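Local atomic coordinates of dermonecrotic toxin (Pasteurella multocida, PDB entry 2EBF), a protein that acts as a potent mitogen, induces bone resorption and is associated with severe progressive atrophic rhinitis in pigs. Residues H265-M270 against N465-F470; D181-A186 against S320-L325; L405-V410 against I460-N465. One frame throughout, in Å; residues are numbered along the deposited sequence.

Interaction 1. Residues H265-M270 against N465-F470; sequences HSYEEM and NSVPPF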
ATOM      1  N   HIS A 265      14.621 -12.885 -16.473  1.00 36.69           N
ATOM      2  CA  HIS A 265      15.315 -11.864 -15.684  1.00 36.27           C
ATOM      3  C   HIS A 265      14.522 -10.580 -15.740  1.00 35.87           C
ATOM      4  O   HIS A 265      14.102 -10.156 -16.812  1.00 35.97           O
ATOM      5  CB  HIS A 265      16.714 -11.580 -16.224  1.00 36.42           C
ATOM      6  CG  HIS A 265      17.567 -12.795 -16.388  1.00 36.99           C
ATOM      7  ND1 HIS A 265      18.475 -13.197 -15.434  1.00 38.29           N
ATOM      8  CD2 HIS A 265      17.659 -13.691 -17.399  1.00 37.92           C
ATOM      9  CE1 HIS A 265      19.090 -14.292 -15.849  1.00 39.43           C
ATOM     10  NE2 HIS A 265      18.612 -14.610 -17.039  1.00 38.88           N
ATOM     11  N   SER A 266      14.338  -9.943 -14.591  1.00 35.34           N
ATOM     12  CA  SER A 266      13.575  -8.707 -14.547  1.00 34.70           C
ATOM     13  C   SER A 266      14.353  -7.571 -15.202  1.00 34.76           C
ATOM     14  O   SER A 266      15.590  -7.577 -15.232  1.00 34.76           O
ATOM     15  CB  SER A 266      13.208  -8.358 -13.102  1.00 34.88           C
ATOM     16  OG  SER A 266      14.354  -7.972 -12.363  1.00 33.37           O
ATOM     17  N   TYR A 267      13.614  -6.611 -15.747  1.00 34.42           N
ATOM     18  CA  TYR A 267      14.184  -5.404 -16.328  1.00 34.37           C
ATOM     19  C   TYR A 267      15.290  -4.819 -15.451  1.00 34.10           C
ATOM     20  O   TYR A 267      16.388  -4.533 -15.929  1.00 33.97           O
ATOM     21  CB  TYR A 267      13.076  -4.365 -16.531  1.00 34.79           C
ATOM     22  CG  TYR A 267      13.557  -3.019 -17.015  1.00 35.32           C
ATOM     23  CD1 TYR A 267      13.165  -1.848 -16.375  1.00 36.18           C
ATOM     24  CD2 TYR A 267      14.399  -2.917 -18.119  1.00 35.69           C
ATOM     25  CE1 TYR A 267      13.600  -0.606 -16.827  1.00 37.42           C
ATOM     26  CE2 TYR A 267      14.842  -1.688 -18.574  1.00 36.79           C
ATOM     27  CZ  TYR A 267      14.446  -0.540 -17.931  1.00 37.00           C
ATOM     28  OH  TYR A 267      14.897   0.677 -18.393  1.00 37.92           O
ATOM     29  N   GLU A 268      14.991  -4.659 -14.164  1.00 33.42           N
ATOM     30  CA  GLU A 268      15.908  -4.016 -13.221  1.00 33.38           C
ATOM     31  C   GLU A 268      17.134  -4.865 -12.923  1.00 33.51           C
ATOM     32  O   GLU A 268      18.235  -4.333 -12.745  1.00 33.43           O
ATOM     33  CB  GLU A 268      15.183  -3.666 -11.920  1.00 33.09           C
ATOM     34  CG  GLU A 268      14.118  -2.584 -12.074  1.00 32.77           C
ATOM     35  CD  GLU A 268      12.718  -3.144 -12.270  1.00 33.53           C
ATOM     36  OE1 GLU A 268      12.572  -4.369 -12.497  1.00 31.92           O
ATOM     37  OE2 GLU A 268      11.755  -2.347 -12.188  1.00 33.27           O
ATOM     38  N   GLU A 269      16.942  -6.178 -12.864  1.00 33.85           N
ATOM     39  CA  GLU A 269      18.058  -7.096 -12.691  1.00 34.25           C
ATOM     40  C   GLU A 269      19.057  -6.942 -13.838  1.00 34.59           C
ATOM     41  O   GLU A 269      20.268  -6.830 -13.617  1.00 34.40           O
ATOM     42  CB  GLU A 269      17.566  -8.537 -12.621  1.00 34.24           C
ATOM     43  CG  GLU A 269      18.704  -9.551 -12.643  1.00 34.78           C
ATOM     44  CD  GLU A 269      18.231 -10.979 -12.677  1.00 35.82           C
ATOM     45  OE1 GLU A 269      19.072 -11.870 -12.899  1.00 37.30           O
ATOM     46  OE2 GLU A 269      17.026 -11.222 -12.483  1.00 36.52           O
ATOM     47  N   MET A 270      18.541  -6.932 -15.064  1.00 34.75           N
ATOM     48  CA  MET A 270      19.383  -6.775 -16.239  1.00 35.38           C
ATOM     49  C   MET A 270      20.070  -5.416 -16.275  1.00 35.43           C
ATOM     50  O   MET A 270      21.265  -5.335 -16.561  1.00 35.63           O
ATOM     51  CB  MET A 270      18.570  -6.991 -17.509  1.00 35.24           C
ATOM     52  CG  MET A 270      18.062  -8.397 -17.650  1.00 34.78           C
ATOM     53  SD  MET A 270      17.441  -8.659 -19.312  1.00 37.03           S
ATOM     54  CE  MET A 270      17.058 -10.402 -19.239  1.00 35.80           C
ATOM     55  N   ASN A 465      11.173  -1.367  -9.570  1.00 28.77           N
ATOM     56  CA  ASN A 465      11.004   0.095  -9.707  1.00 29.52           C
ATOM     57  C   ASN A 465      12.285   0.880  -9.375  1.00 30.01           C
ATOM     58  O   ASN A 465      12.234   2.071  -9.035  1.00 30.23           O
ATOM     59  CB  ASN A 465       9.812   0.584  -8.860  1.00 29.49           C
ATOM     60  CG  ASN A 465       9.078   1.775  -9.480  1.00 30.40           C
ATOM     61  OD1 ASN A 465       8.181   2.369  -8.852  1.00 33.48           O
ATOM     62  ND2 ASN A 465       9.432   2.119 -10.707  1.00 28.68           N
ATOM     63  N   SER A 466      13.433   0.206  -9.493  1.00 29.96           N
ATOM     64  CA  SER A 466      14.723   0.771  -9.069  1.00 30.73           C
ATOM     65  C   SER A 466      15.550   1.455 -10.163  1.00 31.47           C
ATOM     66  O   SER A 466      16.610   2.026  -9.871  1.00 31.83           O
ATOM     67  CB  SER A 466      15.567  -0.306  -8.389  1.00 30.16           C
ATOM     68  OG  SER A 466      15.901  -1.334  -9.302  1.00 29.50           O
ATOM     69  N   VAL A 467      15.071   1.407 -11.405  1.00 32.58           N
ATOM     70  CA  VAL A 467      15.794   1.985 -12.545  1.00 33.36           C
ATOM     71  C   VAL A 467      15.405   3.454 -12.744  1.00 34.63           C
ATOM     72  O   VAL A 467      14.220   3.788 -12.736  1.00 34.57           O
ATOM     73  CB  VAL A 467      15.559   1.152 -13.835  1.00 33.51           C
ATOM     74  CG1 VAL A 467      16.153   1.833 -15.083  1.00 33.09           C
ATOM     75  CG2 VAL A 467      16.145  -0.236 -13.671  1.00 33.22           C
ATOM     76  N   PRO A 468      16.403   4.345 -12.904  1.00 35.77           N
ATOM     77  CA  PRO A 468      16.120   5.756 -13.192  1.00 36.76           C
ATOM     78  C   PRO A 468      15.363   5.943 -14.527  1.00 37.64           C
ATOM     79  O   PRO A 468      15.312   5.013 -15.333  1.00 37.50           O
ATOM     80  CB  PRO A 468      17.517   6.396 -13.227  1.00 36.72           C
ATOM     81  CG  PRO A 468      18.452   5.260 -13.475  1.00 36.94           C
ATOM     82  CD  PRO A 468      17.850   4.082 -12.801  1.00 35.78           C
ATOM     83  N   PRO A 469      14.786   7.137 -14.771  1.00 38.69           N
ATOM     84  CA  PRO A 469      14.888   8.349 -13.963  1.00 39.36           C
ATOM     85  C   PRO A 469      13.967   8.366 -12.748  1.00 39.93           C
ATOM     86  O   PRO A 469      12.820   7.910 -12.820  1.00 39.89           O
ATOM     87  CB  PRO A 469      14.498   9.455 -14.942  1.00 39.55           C
ATOM     88  CG  PRO A 469      13.586   8.797 -15.912  1.00 39.59           C
ATOM     89  CD  PRO A 469      13.944   7.340 -15.965  1.00 38.99           C
ATOM     90  N   PHE A 470      14.489   8.889 -11.641  1.00 40.16           N
ATOM     91  CA  PHE A 470      13.692   9.170 -10.457  1.00 40.51           C
ATOM     92  C   PHE A 470      13.213  10.625 -10.511  1.00 41.08           C
ATOM     93  O   PHE A 470      13.455  11.408  -9.593  1.00 42.07           O
ATOM     94  CB  PHE A 470      14.512   8.900  -9.190  1.00 40.00           C
ATOM     95  CG  PHE A 470      14.642   7.438  -8.845  1.00 39.42           C
ATOM     96  CD1 PHE A 470      13.746   6.834  -7.962  1.00 38.30           C
ATOM     97  CD2 PHE A 470      15.656   6.663  -9.403  1.00 38.26           C
ATOM     98  CE1 PHE A 470      13.865   5.468  -7.640  1.00 37.67           C
ATOM     99  CE2 PHE A 470      15.781   5.306  -9.087  1.00 37.98           C
ATOM    100  CZ  PHE A 470      14.882   4.710  -8.208  1.00 38.06           C
TER
HETATM  101  O   HOH W   1      12.499   0.359 -12.571  1.00 31.13           O
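Glu-268, in the first turn of helix 267-273, faces Val-467 in the loop that leads from strand 456-461 to helix 473-490, their CA atoms 6.0 Å apart. The contact is thus a capped helix start set against a loop of the C2 region: Ser-266 is the N-cap, and its OG accepts from Glu-269 N at 3.2 Å. Glu-268 does most of the bridging. A turn about its CB-CG bond (chi2 96°) swings the carboxylate toward the loop, and Asn-465 N donates to Glu-268 OE2 at 2.9 Å, coming from above the carboxylate plane. The same oxygen accepts a hydrogen bond from water 1, which in turn accepts one from Val-467 N. Direct bond and water together serve two loop amides, so an acidic side chain suits this buried place, and the nearby helix N-terminus would probably favour its negative charge. The aliphatic part of Glu-268 is used as well, CG packing 3.5 Å from Val-467 CG2 while Ser-466 OG, itself bonded to Ser-463 O, lies at the flank of the same methylene. A branched residue serves two neighbours here, because Val-467 sends its other methyl, CG1, to Tyr-267. The tyrosine, whose ring stacks with Phe-305, crosses the valine at about a right angle. Val-467 CG1 approaches the ring obliquely, 3.9 Å from Tyr-267 CE1.

Interaction 2. Residues D181-A186 against S320-L325; sequences DTVISA and SDRLSL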
ATOM      1  N   ASP A 181       3.173   6.076 -12.457  1.00 28.59           N
ATOM      2  CA  ASP A 181       3.910   4.820 -12.556  1.00 28.40           C
ATOM      3  C   ASP A 181       4.049   4.318 -14.002  1.00 28.33           C
ATOM      4  O   ASP A 181       3.062   4.210 -14.723  1.00 28.30           O
ATOM      5  CB  ASP A 181       3.272   3.769 -11.652  1.00 28.26           C
ATOM      6  CG  ASP A 181       4.049   2.480 -11.625  1.00 28.48           C
ATOM      7  OD1 ASP A 181       3.827   1.657 -12.529  1.00 29.54           O
ATOM      8  OD2 ASP A 181       4.866   2.278 -10.697  1.00 29.61           O
ATOM      9  N   THR A 182       5.280   4.022 -14.424  1.00 28.64           N
ATOM     10  CA  THR A 182       5.537   3.652 -15.831  1.00 28.91           C
ATOM     11  C   THR A 182       4.906   2.327 -16.271  1.00 29.08           C
ATOM     12  O   THR A 182       4.835   2.037 -17.473  1.00 29.23           O
ATOM     13  CB  THR A 182       7.045   3.644 -16.188  1.00 29.24           C
ATOM     14  OG1 THR A 182       7.713   2.600 -15.469  1.00 30.66           O
ATOM     15  CG2 THR A 182       7.688   4.992 -15.862  1.00 29.64           C
ATOM     16  N   VAL A 183       4.449   1.531 -15.304  1.00 28.77           N
ATOM     17  CA  VAL A 183       3.758   0.284 -15.611  1.00 28.54           C
ATOM     18  C   VAL A 183       2.247   0.497 -15.521  1.00 28.58           C
ATOM     19  O   VAL A 183       1.533   0.319 -16.508  1.00 28.79           O
ATOM     20  CB  VAL A 183       4.228  -0.871 -14.701  1.00 28.62           C
ATOM     21  CG1 VAL A 183       3.363  -2.118 -14.896  1.00 28.10           C
ATOM     22  CG2 VAL A 183       5.706  -1.179 -14.964  1.00 28.02           C
ATOM     23  N   ILE A 184       1.773   0.912 -14.349  1.00 28.31           N
ATOM     24  CA  ILE A 184       0.333   1.025 -14.095  1.00 27.65           C
ATOM     25  C   ILE A 184      -0.356   1.952 -15.097  1.00 27.99           C
ATOM     26  O   ILE A 184      -1.470   1.665 -15.552  1.00 28.09           O
ATOM     27  CB  ILE A 184       0.032   1.518 -12.643  1.00 27.62           C
ATOM     28  CG1 ILE A 184       0.727   0.643 -11.595  1.00 26.33           C
ATOM     29  CG2 ILE A 184      -1.484   1.565 -12.386  1.00 27.18           C
ATOM     30  CD1 ILE A 184       0.719   1.243 -10.177  1.00 27.87           C
ATOM     31  N   SER A 185       0.296   3.063 -15.442  1.00 27.87           N
ATOM     32  CA  SER A 185      -0.342   4.061 -16.293  1.00 28.18           C
ATOM     33  C   SER A 185      -0.182   3.804 -17.795  1.00 28.46           C
ATOM     34  O   SER A 185      -0.672   4.584 -18.607  1.00 28.65           O
ATOM     35  CB  SER A 185       0.188   5.461 -15.965  1.00 28.15           C
ATOM     36  OG  SER A 185       1.536   5.598 -16.391  1.00 28.76           O
ATOM     37  N   ALA A 186       0.513   2.734 -18.159  1.00 28.76           N
ATOM     38  CA  ALA A 186       0.821   2.467 -19.563  1.00 29.28           C
ATOM     39  C   ALA A 186      -0.237   1.571 -20.212  1.00 29.49           C
ATOM     40  O   ALA A 186      -0.529   0.492 -19.700  1.00 30.47           O
ATOM     41  CB  ALA A 186       2.213   1.831 -19.686  1.00 28.74           C
ATOM     42  N   SER A 320      -0.738  -4.789  -9.151  1.00 28.44           N
ATOM     43  CA  SER A 320      -1.372  -4.982  -7.858  1.00 28.90           C
ATOM     44  C   SER A 320      -0.376  -5.081  -6.701  1.00 28.75           C
ATOM     45  O   SER A 320      -0.654  -4.600  -5.607  1.00 27.75           O
ATOM     46  CB  SER A 320      -2.318  -6.185  -7.888  1.00 29.37           C
ATOM     47  OG  SER A 320      -1.614  -7.366  -8.152  1.00 31.06           O
ATOM     48  N   ASP A 321       0.791  -5.680  -6.943  1.00 28.78           N
ATOM     49  CA  ASP A 321       1.859  -5.675  -5.937  1.00 29.10           C
ATOM     50  C   ASP A 321       2.351  -4.268  -5.618  1.00 28.95           C
ATOM     51  O   ASP A 321       2.558  -3.935  -4.458  1.00 28.18           O
ATOM     52  CB  ASP A 321       3.041  -6.548  -6.374  1.00 29.74           C
ATOM     53  CG  ASP A 321       2.737  -8.034  -6.271  1.00 32.66           C
ATOM     54  OD1 ASP A 321       1.636  -8.386  -5.801  1.00 37.01           O
ATOM     55  OD2 ASP A 321       3.597  -8.858  -6.658  1.00 36.42           O
ATOM     56  N   ARG A 322       2.556  -3.455  -6.650  1.00 28.61           N
ATOM     57  CA  ARG A 322       3.059  -2.093  -6.459  1.00 28.55           C
ATOM     58  C   ARG A 322       2.061  -1.250  -5.667  1.00 27.75           C
ATOM     59  O   ARG A 322       2.446  -0.491  -4.784  1.00 27.64           O
ATOM     60  CB  ARG A 322       3.362  -1.410  -7.790  1.00 29.17           C
ATOM     61  CG  ARG A 322       4.397  -2.132  -8.632  1.00 31.32           C
ATOM     62  CD  ARG A 322       5.696  -1.401  -8.755  1.00 37.27           C
ATOM     63  NE  ARG A 322       5.735  -0.539  -9.926  1.00 39.36           N
ATOM     64  CZ  ARG A 322       6.565  -0.651 -10.964  1.00 37.22           C
ATOM     65  NH1 ARG A 322       7.476  -1.617 -11.050  1.00 39.00           N
ATOM     66  NH2 ARG A 322       6.466   0.230 -11.944  1.00 35.32           N
ATOM     67  N   LEU A 323       0.779  -1.382  -5.975  1.00 26.86           N
ATOM     68  CA  LEU A 323      -0.221  -0.619  -5.224  1.00 26.05           C
ATOM     69  C   LEU A 323      -0.282  -1.044  -3.763  1.00 26.40           C
ATOM     70  O   LEU A 323      -0.365  -0.205  -2.870  1.00 25.90           O
ATOM     71  CB  LEU A 323      -1.597  -0.720  -5.882  1.00 25.86           C
ATOM     72  CG  LEU A 323      -1.676   0.056  -7.195  1.00 24.21           C
ATOM     73  CD1 LEU A 323      -2.802  -0.492  -8.029  1.00 23.75           C
ATOM     74  CD2 LEU A 323      -1.845   1.573  -6.905  1.00 23.62           C
ATOM     75  N   SER A 324      -0.237  -2.350  -3.522  1.00 26.81           N
ATOM     76  CA  SER A 324      -0.224  -2.863  -2.161  1.00 27.49           C
ATOM     77  C   SER A 324       1.026  -2.437  -1.404  1.00 26.54           C
ATOM     78  O   SER A 324       0.948  -2.149  -0.223  1.00 27.39           O
ATOM     79  CB  SER A 324      -0.302  -4.397  -2.149  1.00 28.17           C
ATOM     80  OG  SER A 324      -1.508  -4.838  -2.763  1.00 33.63           O
ATOM     81  N   LEU A 325       2.181  -2.433  -2.060  1.00 25.92           N
ATOM     82  CA  LEU A 325       3.417  -2.042  -1.375  1.00 25.83           C
ATOM     83  C   LEU A 325       3.443  -0.555  -1.055  1.00 26.10           C
ATOM     84  O   LEU A 325       3.860  -0.163   0.035  1.00 26.21           O
ATOM     85  CB  LEU A 325       4.663  -2.447  -2.173  1.00 26.06           C
ATOM     86  CG  LEU A 325       4.908  -3.960  -2.272  1.00 27.23           C
ATOM     87  CD1 LEU A 325       6.066  -4.261  -3.219  1.00 27.40           C
ATOM     88  CD2 LEU A 325       5.165  -4.583  -0.902  1.00 28.28           C
TER
HETATM   89  O   HOH W   2       8.683   1.267 -13.244  1.00 36.31           O
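Asp-181 and Arg-322 meet with their flat groups tilted, carboxylate and guanidinium planes standing 62° apart, so the salt bridge is not the flat, two-oxygen pairing. Instead the arginine approaches side-on and puts two nitrogens on one oxygen: Arg-322 NE at 3.0 Å and NH2 at 2.9 Å from Asp-181 OD2, both on its syn side and with the oxygen near the guanidinium plane. A further bond from NH2 to Asp-181 OD1 is weak. Bends at chi2 and chi3 let the long arginine chain turn from helix 312-333 to bring its guanidinium edge to the aspartate. Arg-322 NH2 also donates to water 2, which lies 2.8 Å from Thr-182 OG1, while NH1 forms a second salt bridge with Asp-464; a buried charge is thereby shared between two acids. Val-183 crosses the arginine at about a right angle and sets CG2 3.4 Å from Arg-322 NH2, obliquely to the guanidinium. In the apolar part of the contact, Ile-184 reaches out through CD1 to Leu-323 CG at 4.0 Å, two branched chains suited to the apolar surroundings they share with Phe-177. The carboxylate is also held from its own side of the contact, by the amides that follow it: Asp-181 OD1 accepts from Ile-184 N, nearly straight at 169°, and from Val-183 N. Bonds to the amides two and three residues on make this an Asx turn within an Asx motif, placed where the chain leaves helix 171-180.

Interaction 3. Residues L405-V410 against I460-N465; sequences LPYDIV and IGHSDN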
ATOM      1  N   LEU A 405      22.647  -3.110  -3.340  1.00 29.02           N
ATOM      2  CA  LEU A 405      22.350  -4.420  -3.888  1.00 29.39           C
ATOM      3  C   LEU A 405      20.926  -4.812  -3.521  1.00 30.02           C
ATOM      4  O   LEU A 405      20.492  -4.543  -2.402  1.00 30.11           O
ATOM      5  CB  LEU A 405      23.336  -5.461  -3.375  1.00 28.88           C
ATOM      6  CG  LEU A 405      24.778  -5.299  -3.859  1.00 28.45           C
ATOM      7  CD1 LEU A 405      25.671  -6.291  -3.127  1.00 27.36           C
ATOM      8  CD2 LEU A 405      24.878  -5.485  -5.382  1.00 28.36           C
ATOM      9  N   PRO A 406      20.192  -5.419  -4.473  1.00 30.88           N
ATOM     10  CA  PRO A 406      18.828  -5.910  -4.248  1.00 31.37           C
ATOM     11  C   PRO A 406      18.762  -7.322  -3.662  1.00 31.68           C
ATOM     12  O   PRO A 406      19.209  -8.274  -4.298  1.00 31.73           O
ATOM     13  CB  PRO A 406      18.221  -5.883  -5.647  1.00 31.35           C
ATOM     14  CG  PRO A 406      19.383  -6.067  -6.576  1.00 31.04           C
ATOM     15  CD  PRO A 406      20.626  -5.621  -5.870  1.00 30.63           C
ATOM     16  N   TYR A 407      18.201  -7.452  -2.459  1.00 32.07           N
ATOM     17  CA  TYR A 407      18.148  -8.754  -1.799  1.00 32.27           C
ATOM     18  C   TYR A 407      17.341  -9.772  -2.595  1.00 32.65           C
ATOM     19  O   TYR A 407      17.653 -10.953  -2.562  1.00 31.86           O
ATOM     20  CB  TYR A 407      17.617  -8.655  -0.362  1.00 32.47           C
ATOM     21  CG  TYR A 407      16.160  -8.272  -0.230  1.00 33.25           C
ATOM     22  CD1 TYR A 407      15.144  -9.233  -0.337  1.00 33.47           C
ATOM     23  CD2 TYR A 407      15.791  -6.953   0.031  1.00 32.71           C
ATOM     24  CE1 TYR A 407      13.799  -8.870  -0.213  1.00 33.57           C
ATOM     25  CE2 TYR A 407      14.452  -6.585   0.160  1.00 32.34           C
ATOM     26  CZ  TYR A 407      13.470  -7.537   0.044  1.00 33.47           C
ATOM     27  OH  TYR A 407      12.162  -7.162   0.181  1.00 33.51           O
ATOM     28  N   ASP A 408      16.320  -9.298  -3.314  1.00 33.10           N
ATOM     29  CA  ASP A 408      15.416 -10.174  -4.066  1.00 34.03           C
ATOM     30  C   ASP A 408      16.089 -10.869  -5.250  1.00 34.66           C
ATOM     31  O   ASP A 408      15.559 -11.850  -5.783  1.00 35.52           O
ATOM     32  CB  ASP A 408      14.144  -9.421  -4.515  1.00 33.85           C
ATOM     33  CG  ASP A 408      14.442  -8.186  -5.361  1.00 34.24           C
ATOM     34  OD1 ASP A 408      15.144  -7.280  -4.875  1.00 33.38           O
ATOM     35  OD2 ASP A 408      13.948  -8.106  -6.513  1.00 35.49           O
ATOM     36  N   ILE A 409      17.255 -10.372  -5.652  1.00 34.95           N
ATOM     37  CA  ILE A 409      17.998 -10.974  -6.755  1.00 35.20           C
ATOM     38  C   ILE A 409      19.263 -11.701  -6.288  1.00 35.52           C
ATOM     39  O   ILE A 409      19.581 -12.773  -6.806  1.00 35.38           O
ATOM     40  CB  ILE A 409      18.360  -9.929  -7.857  1.00 35.40           C
ATOM     41  CG1 ILE A 409      17.114  -9.156  -8.328  1.00 35.53           C
ATOM     42  CG2 ILE A 409      19.092 -10.607  -9.043  1.00 35.40           C
ATOM     43  CD1 ILE A 409      15.953 -10.028  -8.810  1.00 36.45           C
ATOM     44  N   VAL A 410      19.972 -11.131  -5.313  1.00 35.71           N
ATOM     45  CA  VAL A 410      21.321 -11.618  -4.980  1.00 35.70           C
ATOM     46  C   VAL A 410      21.594 -12.052  -3.532  1.00 35.99           C
ATOM     47  O   VAL A 410      22.747 -12.328  -3.195  1.00 36.03           O
ATOM     48  CB  VAL A 410      22.425 -10.615  -5.431  1.00 35.53           C
ATOM     49  CG1 VAL A 410      22.368 -10.381  -6.934  1.00 35.44           C
ATOM     50  CG2 VAL A 410      22.335  -9.296  -4.652  1.00 35.42           C
ATOM     51  N   ILE A 460      19.850  -4.727   1.370  1.00 27.65           N
ATOM     52  CA  ILE A 460      18.504  -4.268   1.731  1.00 27.86           C
ATOM     53  C   ILE A 460      17.788  -3.519   0.601  1.00 28.31           C
ATOM     54  O   ILE A 460      16.666  -3.037   0.781  1.00 27.97           O
ATOM     55  CB  ILE A 460      18.485  -3.415   3.030  1.00 28.06           C
ATOM     56  CG1 ILE A 460      19.312  -2.130   2.857  1.00 27.51           C
ATOM     57  CG2 ILE A 460      18.946  -4.252   4.220  1.00 27.18           C
ATOM     58  CD1 ILE A 460      19.011  -1.043   3.897  1.00 27.64           C
ATOM     59  N   GLY A 461      18.430  -3.432  -0.562  1.00 28.85           N
ATOM     60  CA  GLY A 461      17.765  -2.904  -1.756  1.00 29.22           C
ATOM     61  C   GLY A 461      16.698  -3.877  -2.216  1.00 29.58           C
ATOM     62  O   GLY A 461      16.768  -5.075  -1.937  1.00 29.42           O
ATOM     63  N   HIS A 462      15.701  -3.355  -2.914  1.00 30.14           N
ATOM     64  CA  HIS A 462      14.646  -4.156  -3.514  1.00 30.98           C
ATOM     65  C   HIS A 462      14.560  -3.711  -4.972  1.00 30.74           C
ATOM     66  O   HIS A 462      14.353  -2.524  -5.246  1.00 31.06           O
ATOM     67  CB  HIS A 462      13.328  -3.924  -2.764  1.00 31.34           C
ATOM     68  CG  HIS A 462      12.175  -4.738  -3.271  1.00 34.55           C
ATOM     69  ND1 HIS A 462      12.062  -6.095  -3.049  1.00 37.74           N
ATOM     70  CD2 HIS A 462      11.069  -4.377  -3.967  1.00 36.50           C
ATOM     71  CE1 HIS A 462      10.943  -6.537  -3.595  1.00 38.41           C
ATOM     72  NE2 HIS A 462      10.321  -5.514  -4.159  1.00 39.19           N
ATOM     73  N   SER A 463      14.725  -4.654  -5.899  1.00 30.49           N
ATOM     74  CA  SER A 463      14.932  -4.308  -7.316  1.00 30.55           C
ATOM     75  C   SER A 463      13.747  -3.687  -8.061  1.00 30.13           C
ATOM     76  O   SER A 463      13.941  -2.929  -9.015  1.00 30.33           O
ATOM     77  CB  SER A 463      15.484  -5.506  -8.104  1.00 30.73           C
ATOM     78  OG  SER A 463      14.468  -6.440  -8.405  1.00 31.65           O
ATOM     79  N   ASP A 464      12.522  -3.976  -7.640  1.00 29.37           N
ATOM     80  CA  ASP A 464      11.377  -3.502  -8.416  1.00 29.15           C
ATOM     81  C   ASP A 464      11.307  -1.976  -8.390  1.00 28.97           C
ATOM     82  O   ASP A 464      11.382  -1.370  -7.315  1.00 28.78           O
ATOM     83  CB  ASP A 464      10.072  -4.126  -7.901  1.00 29.53           C
ATOM     84  CG  ASP A 464       8.866  -3.689  -8.702  1.00 29.65           C
ATOM     85  OD1 ASP A 464       7.865  -3.285  -8.075  1.00 31.75           O
ATOM     86  OD2 ASP A 464       8.909  -3.735  -9.954  1.00 30.93           O
ATOM     87  N   ASN A 465      11.173  -1.367  -9.570  1.00 28.77           N
ATOM     88  CA  ASN A 465      11.004   0.095  -9.707  1.00 29.52           C
ATOM     89  C   ASN A 465      12.285   0.880  -9.375  1.00 30.01           C
ATOM     90  O   ASN A 465      12.234   2.071  -9.035  1.00 30.23           O
ATOM     91  CB  ASN A 465       9.812   0.584  -8.860  1.00 29.49           C
ATOM     92  CG  ASN A 465       9.078   1.775  -9.480  1.00 30.40           C
ATOM     93  OD1 ASN A 465       8.181   2.369  -8.852  1.00 33.48           O
ATOM     94  ND2 ASN A 465       9.432   2.119 -10.707  1.00 28.68           N
TER
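Ser-463 OG donates to Asp-408 OD2 at 2.6 Å, the shortest polar bond between the two segments, and uses the syn lone pair of that oxygen. The other oxygen, Asp-408 OD1, accepts from Ser-463 N at 2.8 Å, also on the syn side and fairly straight (163°), so one residue holds both oxygens of the carboxylate and fixes its rotation. These bonds lie just past the C-terminal ends of the two strands of a parallel beta-alpha-beta crossover, in which the chain leaves strand 399-402, passes through helices and returns as the neighbouring strand 456-461. With CG set between backbone N and carbonyl carbon (chi1 57°), Asp-408 reaches back from the first turn of helix 407-418, where an acid would probably be favoured by the helix N-terminus. Nearby, the backbones form a parallel bridge between Pro-406 and Gly-461, their CA atoms 4.0 Å apart. Gly-461, lacking a side chain, lets Leu-405 O come close enough to accept a weak bond from its N. Tyr-407 lays its ring obliquely to that of His-462, the planes 38° apart. Pro-406 occupies the N-cap position, its O accepting from Ile-409 N and Val-410 N, and Pro-406 CB rests 3.7 Å from Ser-463 CB.

All three contacts fall within the C2 region of the toxin's C-terminal part. Interactions 1 and 3 have centres about 10 Å apart and share Asn-465: their segments 460-465 and 465-470 run on from the end of strand 456-461, an outermost strand of the mixed six-stranded sheet, into the loop after it. Interaction 3 is nested inside the loop closed by interaction 1. Interaction 2 lies about 14 Å from interaction 1 and 17 Å from interaction 3, centre to centre; its segments alternate with those of interaction 1, and it closes before interaction 3 opens. The second acid partner of its arginine belongs to 460-465, so helices 267-273 and 312-333, far earlier in the sequence, meet the sheet's edge at one loop.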